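Local coordinates for protein secretin XcpQ (Pseudomonas aeruginosa, PDB 4E9J) that forms the outer-membrane channel of the type II secretion system, through which elastase LasB and other exoproteins are exported, and is represented here by its periplasmic N0-N1-N2 part, at residues Arg116-Gln121 and Leu151-Arg156; Ser123-Leu128 and Ser147-Ile152; Gly186-Ala191 and Asn219-Leu224. All coordinates share one frame; numbering follows the deposited sequence.

Overall arrangement
Contacts 1 and 2 build one continuous piece of the N1 domain, their centres about 9 Å apart. They share Leu-151 and Ile-152 on strand 150-155: contact 1 pairs this strand with 114-119, and contact 2 ties its beginning to the start of helix 125-132. Val-120 links the two, its N lying 2.9 Å from Asn-149 O, a probable hydrogen bond. Contact 3 belongs to N2, its centre about 25 Å from that of either other contact, and its nearest atoms are about 7 Å from those of contact 2. It closely resembles contact 2: in both, an asparagine before a strand grips the backbone at a helix start. The likeness is consistent with equivalent helix-strand joints in N1 and N2.

Contact 1 of 3, residues Arg116-Gln121 and Leu151-Arg156; sequences RVIQVQ and LIISDR
Leu-151 opens the pairing of two antiparallel strands, 116-119 and 151-155. It exchanges two backbone hydrogen bonds with Ile-118, the N of Ile-118 lying 2.8 Å from Leu-151 O, and its CD1 reaches CG2 of Val-120, 4.3 Å away, just past the end of strand 116-119. Next comes Ile-152, which forms a non-hydrogen-bonded pair with Val-117, both side chains on the opposite face from Leu-151. Here the two side chains cross obliquely, with Ile-152 CG1 3.9 Å from Val-117 CG2, while the Ile-152 CA approaches Arg-116 O in a CA-H...O contact of 3.5 Å. Ile-153 returns to the face of Leu-151 and Ile-118 and is bonded twice to Arg-116, whose N lies 2.8 Å from Ile-153 O. With CG1 of Ile-118 beside its own backbone N (chi1 -59°) and the chain then extended, CD1 is carried diagonally to CG1 of Ile-153, 4.1 Å away. The guanidinium of Arg-116 leads away to salt bridges with Glu-164 and Glu-114. Helix 157-171 packs on the Leu-151 and Ile-153 face through Ile-167 and Ile-163, helix 125-132 adds Ile-129 and Ile-132 against Leu-151, and strand 141-145 flanks 150-155 on its other edge.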
loop_
_atom_site.group_PDB
_atom_site.type_symbol
_atom_site.label_atom_id
_atom_site.label_comp_id
_atom_site.label_asym_id
_atom_site.label_seq_id
_atom_site.Cartn_x
_atom_site.Cartn_y
_atom_site.Cartn_z
ATOM N N ARG A 116 5.452 10.449 14.173
ATOM C CA ARG A 116 6.891 10.619 14.272
ATOM C C ARG A 116 7.606 10.365 12.944
ATOM O O ARG A 116 7.255 9.416 12.254
ATOM C CB ARG A 116 7.449 9.633 15.318
ATOM C CG ARG A 116 8.860 10.010 15.720
ATOM C CD ARG A 116 9.487 9.033 16.657
ATOM N NE ARG A 116 8.887 9.092 17.989
ATOM C CZ ARG A 116 9.290 8.371 19.023
ATOM N NH1 ARG A 116 10.291 7.502 18.887
ATOM N NH2 ARG A 116 8.680 8.492 20.202
ATOM N N VAL A 117 8.605 11.195 12.590
ATOM C CA VAL A 117 9.444 10.999 11.411
ATOM C C VAL A 117 10.682 10.251 11.910
ATOM O O VAL A 117 11.302 10.669 12.887
ATOM C CB VAL A 117 9.842 12.334 10.738
ATOM C CG1 VAL A 117 10.745 12.085 9.530
ATOM C CG2 VAL A 117 8.618 13.127 10.308
ATOM N N ILE A 118 11.025 9.141 11.265
ATOM C CA ILE A 118 12.159 8.286 11.630
ATOM C C ILE A 118 13.119 8.332 10.472
ATOM O O ILE A 118 12.777 7.863 9.397
ATOM C CB ILE A 118 11.705 6.822 11.927
ATOM C CG1 ILE A 118 10.677 6.797 13.082
ATOM C CG2 ILE A 118 12.903 5.945 12.306
ATOM C CD1 ILE A 118 10.135 5.394 13.472
ATOM N N GLN A 119 14.299 8.915 10.644
ATOM C CA GLN A 119 15.265 8.934 9.557
ATOM C C GLN A 119 15.975 7.575 9.553
ATOM O O GLN A 119 16.178 6.987 10.607
ATOM C CB GLN A 119 16.274 10.072 9.740
ATOM C CG GLN A 119 17.128 10.312 8.492
ATOM C CD GLN A 119 17.413 11.774 8.301
ATOM O OE1 GLN A 119 18.367 12.309 8.862
ATOM N NE2 GLN A 119 16.563 12.463 7.557
ATOM N N VAL A 120 16.224 7.036 8.362
ATOM C CA VAL A 120 16.914 5.749 8.146
ATOM C C VAL A 120 18.285 6.107 7.578
ATOM O O VAL A 120 18.379 6.910 6.660
ATOM C CB VAL A 120 16.088 4.835 7.211
ATOM C CG1 VAL A 120 16.805 3.521 6.935
ATOM C CG2 VAL A 120 14.708 4.568 7.824
ATOM N N GLN A 121 19.339 5.528 8.135
ATOM C CA GLN A 121 20.713 5.848 7.767
ATOM C C GLN A 121 21.293 5.137 6.549
ATOM O O GLN A 121 21.796 5.808 5.657
ATOM C CB GLN A 121 21.631 5.584 8.986
ATOM N N LEU A 151 10.846 7.762 7.285
ATOM C CA LEU A 151 9.524 7.144 7.378
ATOM C C LEU A 151 8.680 8.029 8.295
ATOM O O LEU A 151 9.201 8.486 9.293
ATOM C CB LEU A 151 9.634 5.770 8.075
ATOM C CG LEU A 151 10.302 4.656 7.309
ATOM C CD1 LEU A 151 10.584 3.468 8.218
ATOM C CD2 LEU A 151 9.453 4.219 6.132
ATOM N N ILE A 152 7.395 8.181 8.016
ATOM C CA ILE A 152 6.462 8.860 8.912
ATOM C C ILE A 152 5.588 7.752 9.464
ATOM O O ILE A 152 4.944 7.077 8.673
ATOM C CB ILE A 152 5.583 9.920 8.249
ATOM C CG1 ILE A 152 6.411 11.088 7.752
ATOM C CG2 ILE A 152 4.511 10.425 9.279
ATOM C CD1 ILE A 152 5.733 11.893 6.693
ATOM N N ILE A 153 5.564 7.567 10.793
ATOM C CA ILE A 153 4.725 6.567 11.461
ATOM C C ILE A 153 3.771 7.248 12.452
ATOM O O ILE A 153 4.224 8.075 13.226
ATOM C CB ILE A 153 5.616 5.554 12.236
ATOM C CG1 ILE A 153 6.677 4.942 11.294
ATOM C CG2 ILE A 153 4.744 4.470 12.949
ATOM C CD1 ILE A 153 7.081 3.423 11.544
ATOM N N SER A 154 2.507 6.814 12.498
ATOM C CA SER A 154 1.547 7.266 13.498
ATOM C C SER A 154 1.119 6.097 14.379
ATOM O O SER A 154 0.668 5.093 13.857
ATOM C CB SER A 154 0.314 7.910 12.880
ATOM O OG SER A 154 0.678 9.078 12.175
ATOM N N ASP A 155 1.288 6.226 15.703
ATOM C CA ASP A 155 0.933 5.200 16.696
ATOM C C ASP A 155 1.055 5.767 18.130
ATOM O O ASP A 155 1.387 6.947 18.292
ATOM C CB ASP A 155 1.879 3.978 16.546
ATOM C CG ASP A 155 1.253 2.636 16.857
ATOM O OD1 ASP A 155 0.293 2.602 17.642
ATOM O OD2 ASP A 155 1.816 1.610 16.435
ATOM N N ARG A 156 0.818 4.929 19.171
ATOM C CA ARG A 156 1.040 5.353 20.565
ATOM C C ARG A 156 2.560 5.464 20.768
ATOM O O ARG A 156 3.289 4.623 20.246
ATOM C CB ARG A 156 0.437 4.338 21.564
#

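Contact 2 of 3, residues Ser123-Leu128 and Ser147-Ile152; sequences SPVSEL and SANALI
Asn-149 uses both ends of its side-chain amide to hold the turn that leads into helix 125-132. Its ND2 donates to Ser-123 O at 3.0 Å, nearly straight (168°) and in the plane of the amide, although it approaches from above the plane of the serine carbonyl. Its OD1 accepts the N of Val-125 at 3.2 Å, a more bent bond. These two bonds, with a further one from ND2 to Val-120 O, should fix the rotation of the amide. The CG of Asn-149 stands anti to the backbone N (chi1 -155°), which carries the amide across to the turn. The backbone angles of Asn-149, both near +50°, belong to a G1 beta bulge, in which it and Ala-150 together stand opposite Val-145 of strand 141-145.

The tightly packed part lies around Val-125. Its CG1 presses on the backbone of Asn-149, 3.4 Å from the O, and meets CG of Leu-151 at 4.1 Å, while CG2 lies 3.7 Å from the amide OD1. On the looser side the exposed Pro-124 turns its ring away and adds little. Beyond it, Glu-127 forms a salt bridge with Arg-184 of the second subunit. Deeper in, Leu-128 packs on Ile-167 and Leu-170 of helix 157-171, and Val-125 meets Val-120 just after strand 114-119, while Ala-150 touches Val-117 within the sheet.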
loop_
_atom_site.group_PDB
_atom_site.type_symbol
_atom_site.label_atom_id
_atom_site.label_comp_id
_atom_site.label_asym_id
_atom_site.label_seq_id
_atom_site.Cartn_x
_atom_site.Cartn_y
_atom_site.Cartn_z
ATOM N N SER A 123 19.946 2.036 4.730
ATOM C CA SER A 123 19.106 1.411 3.720
ATOM C C SER A 123 18.087 2.363 3.106
ATOM O O SER A 123 17.571 3.250 3.813
ATOM C CB SER A 123 18.395 0.218 4.331
ATOM O OG SER A 123 19.388 -0.607 4.909
ATOM N N PRO A 124 17.754 2.158 1.797
ATOM C CA PRO A 124 16.681 2.958 1.173
ATOM C C PRO A 124 15.385 2.672 1.928
ATOM O O PRO A 124 15.117 1.503 2.220
ATOM C CB PRO A 124 16.617 2.445 -0.271
ATOM C CG PRO A 124 17.822 1.615 -0.473
ATOM C CD PRO A 124 18.256 1.121 0.877
ATOM N N VAL A 125 14.624 3.723 2.318
ATOM C CA VAL A 125 13.415 3.534 3.139
ATOM C C VAL A 125 12.387 2.643 2.509
ATOM O O VAL A 125 11.748 1.902 3.242
ATOM C CB VAL A 125 12.733 4.826 3.682
ATOM C CG1 VAL A 125 13.473 5.340 4.869
ATOM C CG2 VAL A 125 12.567 5.906 2.617
ATOM N N SER A 126 12.187 2.732 1.185
ATOM C CA SER A 126 11.205 1.901 0.475
ATOM C C SER A 126 11.400 0.411 0.715
ATOM O O SER A 126 10.424 -0.309 0.765
ATOM C CB SER A 126 11.239 2.181 -1.028
ATOM O OG SER A 126 12.523 1.873 -1.550
ATOM N N GLU A 127 12.640 -0.052 0.887
ATOM C CA GLU A 127 12.900 -1.468 1.130
ATOM C C GLU A 127 12.508 -1.941 2.543
ATOM O O GLU A 127 12.317 -3.139 2.727
ATOM C CB GLU A 127 14.362 -1.782 0.817
ATOM C CG GLU A 127 14.673 -1.584 -0.656
ATOM C CD GLU A 127 16.125 -1.732 -1.058
ATOM O OE1 GLU A 127 16.954 -2.045 -0.173
ATOM O OE2 GLU A 127 16.433 -1.540 -2.260
ATOM N N LEU A 128 12.422 -1.032 3.549
ATOM C CA LEU A 128 12.040 -1.419 4.904
ATOM C C LEU A 128 10.523 -1.416 5.081
ATOM O O LEU A 128 10.049 -2.179 5.908
ATOM C CB LEU A 128 12.699 -0.500 5.954
ATOM C CG LEU A 128 14.234 -0.403 5.900
ATOM C CD1 LEU A 128 14.736 0.567 6.926
ATOM C CD2 LEU A 128 14.906 -1.774 6.168
ATOM N N SER A 147 12.975 11.865 -0.094
ATOM C CA SER A 147 13.966 12.942 -0.177
ATOM C C SER A 147 14.792 13.114 1.101
ATOM O O SER A 147 15.930 13.580 1.023
ATOM C CB SER A 147 13.308 14.255 -0.593
ATOM O OG SER A 147 12.173 14.601 0.191
ATOM N N ALA A 148 14.237 12.732 2.271
ATOM C CA ALA A 148 14.940 12.788 3.555
ATOM C C ALA A 148 15.358 11.380 4.018
ATOM O O ALA A 148 15.961 11.250 5.082
ATOM C CB ALA A 148 14.044 13.423 4.600
ATOM N N ASN A 149 15.051 10.334 3.213
ATOM C CA ASN A 149 15.241 8.915 3.530
ATOM C C ASN A 149 14.668 8.610 4.927
ATOM O O ASN A 149 15.317 8.012 5.800
ATOM C CB ASN A 149 16.693 8.450 3.370
ATOM C CG ASN A 149 16.763 6.968 3.114
ATOM O OD1 ASN A 149 16.161 6.479 2.162
ATOM N ND2 ASN A 149 17.485 6.209 3.914
ATOM N N ALA A 150 13.423 9.064 5.116
ATOM C CA ALA A 150 12.725 8.942 6.367
ATOM C C ALA A 150 11.367 8.294 6.182
ATOM O O ALA A 150 10.809 8.272 5.080
ATOM C CB ALA A 150 12.570 10.329 7.003
ATOM N N LEU A 151 10.846 7.762 7.285
ATOM C CA LEU A 151 9.524 7.144 7.378
ATOM C C LEU A 151 8.680 8.029 8.295
ATOM O O LEU A 151 9.201 8.486 9.293
ATOM C CB LEU A 151 9.634 5.770 8.075
ATOM C CG LEU A 151 10.302 4.656 7.309
ATOM C CD1 LEU A 151 10.584 3.468 8.218
ATOM C CD2 LEU A 151 9.453 4.219 6.132
ATOM N N ILE A 152 7.395 8.181 8.016
ATOM C CA ILE A 152 6.462 8.860 8.912
ATOM C C ILE A 152 5.588 7.752 9.464
ATOM O O ILE A 152 4.944 7.077 8.673
ATOM C CB ILE A 152 5.583 9.920 8.249
ATOM C CG1 ILE A 152 6.411 11.088 7.752
ATOM C CG2 ILE A 152 4.511 10.425 9.279
ATOM C CD1 ILE A 152 5.733 11.893 6.693
#

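Contact 3 of 3, residues Gly186-Ala191 and Asn219-Leu224; sequences GWVMDA and NRLIIL
Gly-186 offers its carbonyl O to ND2 of Asn-219, 3.0 Å away in a nearly straight bond (172°) that lies in the amide plane. Trp-187, the N-cap residue of helix 188-201, brings CE3 to 3.9 Å from the amide OD1, with ring and amide planes 23° apart. Val-188 begins the helix and donates its N to the same OD1 at 3.0 Å, so both ends of the amide are engaged; ND2 also reaches Leu-183 O. While accepting this N-H, OD1 is pressed against CB of Val-188 at 3.1 Å, with CG1 beside it, whereas CG2 lies alongside Leu-221, 4.2 Å from CD2. The other branch of Leu-221, CD1, meets the Ala-191 methyl at 4.2 Å, about one turn further along the helix. Leu-221 is further packed by Val-212 of strand 211-215 and Ala-237 of helix 227-240. Arg-220, turned away from the helix, forms a salt bridge with Asp-215 through NE, and its NH2 is hydrogen-bonded to Tyr-178 OH of the second subunit. A G1 beta bulge sets Asn-219 and Arg-220 against Asp-215, and its asparagine joins the first helix to a three-stranded antiparallel sheet in the beta-alpha-beta-beta-alpha, KH-like fold of the secretin N2 domain.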
loop_
_atom_site.group_PDB
_atom_site.type_symbol
_atom_site.label_atom_id
_atom_site.label_comp_id
_atom_site.label_asym_id
_atom_site.label_seq_id
_atom_site.Cartn_x
_atom_site.Cartn_y
_atom_site.Cartn_z
ATOM N N GLY A 186 -0.889 -23.957 10.893
ATOM C CA GLY A 186 -0.258 -23.432 12.087
ATOM C C GLY A 186 -0.699 -22.037 12.463
ATOM O O GLY A 186 -1.305 -21.314 11.662
ATOM N N TRP A 187 -0.521 -21.745 13.749
ATOM C CA TRP A 187 -0.766 -20.443 14.333
ATOM C C TRP A 187 0.556 -19.668 14.188
ATOM O O TRP A 187 1.581 -20.160 14.613
ATOM C CB TRP A 187 -1.144 -20.586 15.802
ATOM C CG TRP A 187 -1.052 -19.315 16.580
ATOM C CD1 TRP A 187 -0.367 -19.120 17.736
ATOM C CD2 TRP A 187 -1.820 -18.137 16.366
ATOM N NE1 TRP A 187 -0.665 -17.893 18.258
ATOM C CE2 TRP A 187 -1.497 -17.236 17.397
ATOM C CE3 TRP A 187 -2.723 -17.731 15.372
ATOM C CZ2 TRP A 187 -2.087 -15.975 17.497
ATOM C CZ3 TRP A 187 -3.261 -16.463 15.442
ATOM C CH2 TRP A 187 -2.949 -15.601 16.498
ATOM N N VAL A 188 0.517 -18.508 13.520
ATOM C CA VAL A 188 1.658 -17.614 13.232
ATOM C C VAL A 188 2.709 -17.387 14.326
ATOM O O VAL A 188 3.895 -17.450 14.050
ATOM C CB VAL A 188 1.127 -16.264 12.649
ATOM C CG1 VAL A 188 0.190 -15.536 13.629
ATOM C CG2 VAL A 188 2.259 -15.367 12.223
ATOM N N MET A 189 2.279 -17.129 15.548
ATOM C CA MET A 189 3.147 -16.817 16.686
ATOM C C MET A 189 3.879 -18.052 17.168
ATOM O O MET A 189 5.027 -17.937 17.600
ATOM C CB MET A 189 2.358 -16.171 17.834
ATOM C CG MET A 189 1.563 -14.932 17.439
ATOM S SD MET A 189 2.477 -13.711 16.442
ATOM C CE MET A 189 3.610 -13.106 17.657
ATOM N N ASP A 190 3.273 -19.233 17.043
ATOM C CA ASP A 190 3.957 -20.459 17.431
ATOM C C ASP A 190 5.065 -20.744 16.442
ATOM O O ASP A 190 6.169 -21.077 16.852
ATOM C CB ASP A 190 3.010 -21.666 17.436
ATOM C CG ASP A 190 2.031 -21.700 18.571
ATOM O OD1 ASP A 190 2.254 -20.980 19.566
ATOM O OD2 ASP A 190 1.028 -22.424 18.453
ATOM N N ALA A 191 4.753 -20.649 15.133
ATOM C CA ALA A 191 5.750 -20.929 14.098
ATOM C C ALA A 191 6.952 -20.004 14.247
ATOM O O ALA A 191 8.083 -20.470 14.196
ATOM C CB ALA A 191 5.130 -20.755 12.717
ATOM N N ASN A 219 -1.891 -14.166 9.065
ATOM C CA ASN A 219 -1.356 -15.446 9.486
ATOM C C ASN A 219 -0.246 -15.914 8.549
ATOM O O ASN A 219 -0.287 -17.042 8.026
ATOM C CB ASN A 219 -2.468 -16.510 9.621
ATOM C CG ASN A 219 -2.041 -17.649 10.525
ATOM O OD1 ASN A 219 -1.568 -17.419 11.612
ATOM N ND2 ASN A 219 -2.152 -18.897 10.115
ATOM N N ARG A 220 0.732 -15.040 8.330
ATOM C CA ARG A 220 1.858 -15.343 7.441
ATOM C C ARG A 220 3.213 -14.933 8.035
ATOM O O ARG A 220 3.294 -14.043 8.891
ATOM C CB ARG A 220 1.620 -14.671 6.089
ATOM C CG ARG A 220 1.827 -13.205 6.096
ATOM C CD ARG A 220 1.501 -12.559 4.765
ATOM N NE ARG A 220 1.911 -11.156 4.793
ATOM C CZ ARG A 220 2.121 -10.381 3.732
ATOM N NH1 ARG A 220 2.537 -9.132 3.890
ATOM N NH2 ARG A 220 1.937 -10.856 2.505
ATOM N N LEU A 221 4.280 -15.584 7.558
ATOM C CA LEU A 221 5.645 -15.316 7.973
ATOM C C LEU A 221 6.368 -14.615 6.860
ATOM O O LEU A 221 6.225 -14.990 5.693
ATOM C CB LEU A 221 6.404 -16.629 8.235
ATOM C CG LEU A 221 5.834 -17.546 9.293
ATOM C CD1 LEU A 221 6.634 -18.832 9.353
ATOM C CD2 LEU A 221 5.796 -16.863 10.639
ATOM N N ILE A 222 7.214 -13.661 7.224
ATOM C CA ILE A 222 8.105 -12.970 6.283
ATOM C C ILE A 222 9.505 -13.403 6.682
ATOM O O ILE A 222 9.872 -13.218 7.831
ATOM C CB ILE A 222 7.927 -11.468 6.344
ATOM C CG1 ILE A 222 6.508 -11.083 5.912
ATOM C CG2 ILE A 222 8.974 -10.764 5.486
ATOM C CD1 ILE A 222 6.089 -9.681 6.392
ATOM N N ILE A 223 10.218 -14.081 5.787
ATOM C CA ILE A 223 11.545 -14.613 6.055
ATOM C C ILE A 223 12.584 -13.768 5.321
ATOM O O ILE A 223 12.486 -13.584 4.107
ATOM C CB ILE A 223 11.630 -16.081 5.596
ATOM C CG1 ILE A 223 10.431 -16.934 6.099
ATOM C CG2 ILE A 223 13.009 -16.702 5.993
ATOM C CD1 ILE A 223 10.197 -16.894 7.635
ATOM N N LEU A 224 13.605 -13.307 6.048
ATOM C CA LEU A 224 14.690 -12.496 5.508
ATOM C C LEU A 224 16.000 -13.168 5.770
ATOM O O LEU A 224 16.081 -14.082 6.588
ATOM C CB LEU A 224 14.697 -11.152 6.169
ATOM C CG LEU A 224 13.481 -10.316 5.835
ATOM C CD1 LEU A 224 12.701 -10.018 7.112
ATOM C CD2 LEU A 224 13.879 -9.080 5.079
#